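Local coordinates for protein serpin B3 (Homo sapiens, PDB 4ZK3) that probably inhibits proteases as a member of the serpin family and, in the form called Pso p27, builds large aggregates linked to psoriasis, at residues L43-N48 and A312-M317. Residues are numbered along the deposited sequence; the frame is centred on the assembly and turned at random.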
loop_
_atom_site.group_PDB
_atom_site.type_symbol
_atom_site.label_atom_id
_atom_site.label_comp_id
_atom_site.label_asym_id
_atom_site.label_seq_id
_atom_site.Cartn_x
_atom_site.Cartn_y
_atom_site.Cartn_z
ATOM N N LEU A 43 -13.150 13.054 -6.057
ATOM C CA LEU A 43 -14.291 13.124 -6.951
ATOM C C LEU A 43 -15.516 13.833 -6.354
ATOM O O LEU A 43 -16.333 14.373 -7.084
ATOM C CB LEU A 43 -14.661 11.691 -7.358
ATOM C CG LEU A 43 -15.041 11.294 -8.760
ATOM C CD1 LEU A 43 -14.470 12.185 -9.846
ATOM C CD2 LEU A 43 -14.671 9.811 -8.962
ATOM N N GLY A 44 -15.708 13.826 -5.046
ATOM C CA GLY A 44 -16.840 14.552 -4.491
ATOM C C GLY A 44 -16.476 15.863 -3.795
ATOM O O GLY A 44 -17.358 16.532 -3.233
ATOM N N ALA A 45 -15.186 16.227 -3.803
ATOM C CA ALA A 45 -14.694 17.420 -3.104
ATOM C C ALA A 45 -14.770 18.657 -4.037
ATOM O O ALA A 45 -14.809 18.512 -5.262
ATOM C CB ALA A 45 -13.248 17.214 -2.637
ATOM N N LYS A 46 -14.805 19.850 -3.447
ATOM C CA LYS A 46 -14.768 21.076 -4.227
ATOM C C LYS A 46 -13.719 22.033 -3.700
ATOM O O LYS A 46 -13.235 21.915 -2.571
ATOM C CB LYS A 46 -16.094 21.841 -4.157
ATOM C CG LYS A 46 -17.337 21.128 -4.602
ATOM C CD LYS A 46 -17.350 20.908 -6.089
ATOM C CE LYS A 46 -18.694 20.321 -6.492
ATOM N NZ LYS A 46 -18.595 19.702 -7.835
ATOM N N ASP A 47 -13.437 23.027 -4.541
ATOM C CA ASP A 47 -12.681 24.217 -4.142
ATOM C C ASP A 47 -11.434 23.799 -3.441
ATOM O O ASP A 47 -10.651 22.982 -3.956
ATOM C CB ASP A 47 -13.507 25.153 -3.228
ATOM C CG ASP A 47 -14.724 25.753 -3.933
ATOM O OD1 ASP A 47 -14.806 25.680 -5.183
ATOM O OD2 ASP A 47 -15.615 26.270 -3.220
ATOM N N ASN A 48 -11.277 24.311 -2.234
ATOM C CA ASN A 48 -10.045 24.130 -1.503
ATOM C C ASN A 48 -9.878 22.706 -0.964
ATOM O O ASN A 48 -8.737 22.206 -0.879
ATOM C CB ASN A 48 -10.022 25.102 -0.338
ATOM C CG ASN A 48 -8.641 25.620 -0.056
ATOM O OD1 ASN A 48 -7.927 26.035 -0.985
ATOM N ND2 ASN A 48 -8.246 25.604 1.226
ATOM N N ALA A 312 -14.852 21.794 5.369
ATOM C CA ALA A 312 -14.956 20.732 4.350
ATOM C C ALA A 312 -15.935 21.089 3.271
ATOM O O ALA A 312 -17.057 21.510 3.572
ATOM C CB ALA A 312 -15.412 19.428 5.036
ATOM N N ASP A 313 -15.565 20.928 2.014
ATOM C CA ASP A 313 -16.548 21.004 0.959
ATOM C C ASP A 313 -16.532 19.679 0.145
ATOM O O ASP A 313 -15.673 19.495 -0.721
ATOM C CB ASP A 313 -16.318 22.217 0.053
ATOM C CG ASP A 313 -17.444 22.410 -0.974
ATOM O OD1 ASP A 313 -18.335 21.527 -1.122
ATOM O OD2 ASP A 313 -17.444 23.438 -1.676
ATOM N N LEU A 314 -17.536 18.838 0.428
ATOM C CA LEU A 314 -17.768 17.538 -0.182
ATOM C C LEU A 314 -19.138 17.595 -0.782
ATOM O O LEU A 314 -19.858 16.585 -0.876
ATOM C CB LEU A 314 -17.727 16.468 0.915
ATOM C CG LEU A 314 -16.329 16.093 1.420
ATOM C CD1 LEU A 314 -16.359 14.995 2.499
ATOM C CD2 LEU A 314 -15.470 15.656 0.231
ATOM N N SER A 315 -19.512 18.789 -1.228
ATOM C CA SER A 315 -20.837 19.033 -1.773
ATOM C C SER A 315 -21.009 18.323 -3.096
ATOM O O SER A 315 -22.148 18.189 -3.615
ATOM C CB SER A 315 -21.060 20.549 -1.949
ATOM O OG SER A 315 -20.174 21.106 -2.891
ATOM N N GLY A 316 -19.892 17.871 -3.681
ATOM C CA GLY A 316 -19.975 17.012 -4.885
ATOM C C GLY A 316 -20.524 15.591 -4.617
ATOM O O GLY A 316 -20.873 14.831 -5.551
ATOM N N MET A 317 -20.605 15.239 -3.350
ATOM C CA MET A 317 -21.163 13.923 -2.954
ATOM C C MET A 317 -22.676 13.984 -2.841
ATOM O O MET A 317 -23.354 13.001 -3.161
ATOM C CB MET A 317 -20.598 13.473 -1.633
ATOM C CG MET A 317 -19.147 13.035 -1.719
ATOM S SD MET A 317 -18.543 12.377 -0.165
ATOM C CE MET A 317 -16.858 11.947 -0.511
#
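Lys46 lays CB and CG over one face of the Asp313 carboxylate, with CB 3.2 Å from Asp313 OD2. The edge of that carboxylate is used within its own segment. Asp313 OD1 accepts from Ser315 OG at 2.6 Å through its syn lone pair. It also accepts from Ser315 N, met nearly along the C-O axis, which makes an Asx turn. These two bonds fix the rotation of the carboxylate, which lies with its face to the lysine chain. At the other oxygen, Asp47 OD2 comes within 3.7 Å of Asp313 OD2, with the two carboxylate planes 85° apart. Two like charges this close may raise the proton affinity of one of them. In this serpin fold the contact joins the turn between helices 31-42 and 47-57 to the start of the short helix 315-318. Thr49 OG1, in helix 47-57, hydrogen-bonds to Asp313 N. Across the segments, Lys46 N donates to Asp313 O at 2.9 Å, the donor tilted 31° from the carbonyl plane. Lys46 bends at chi2 (-70°), which carries CE toward Gly316 CA, 3.9 Å away. The CA atoms come nearest each other at Gly44 and Gly316, 4.0 Å apart. Ala45 CB meets Leu314 CD2 at 3.9 Å on the buried side.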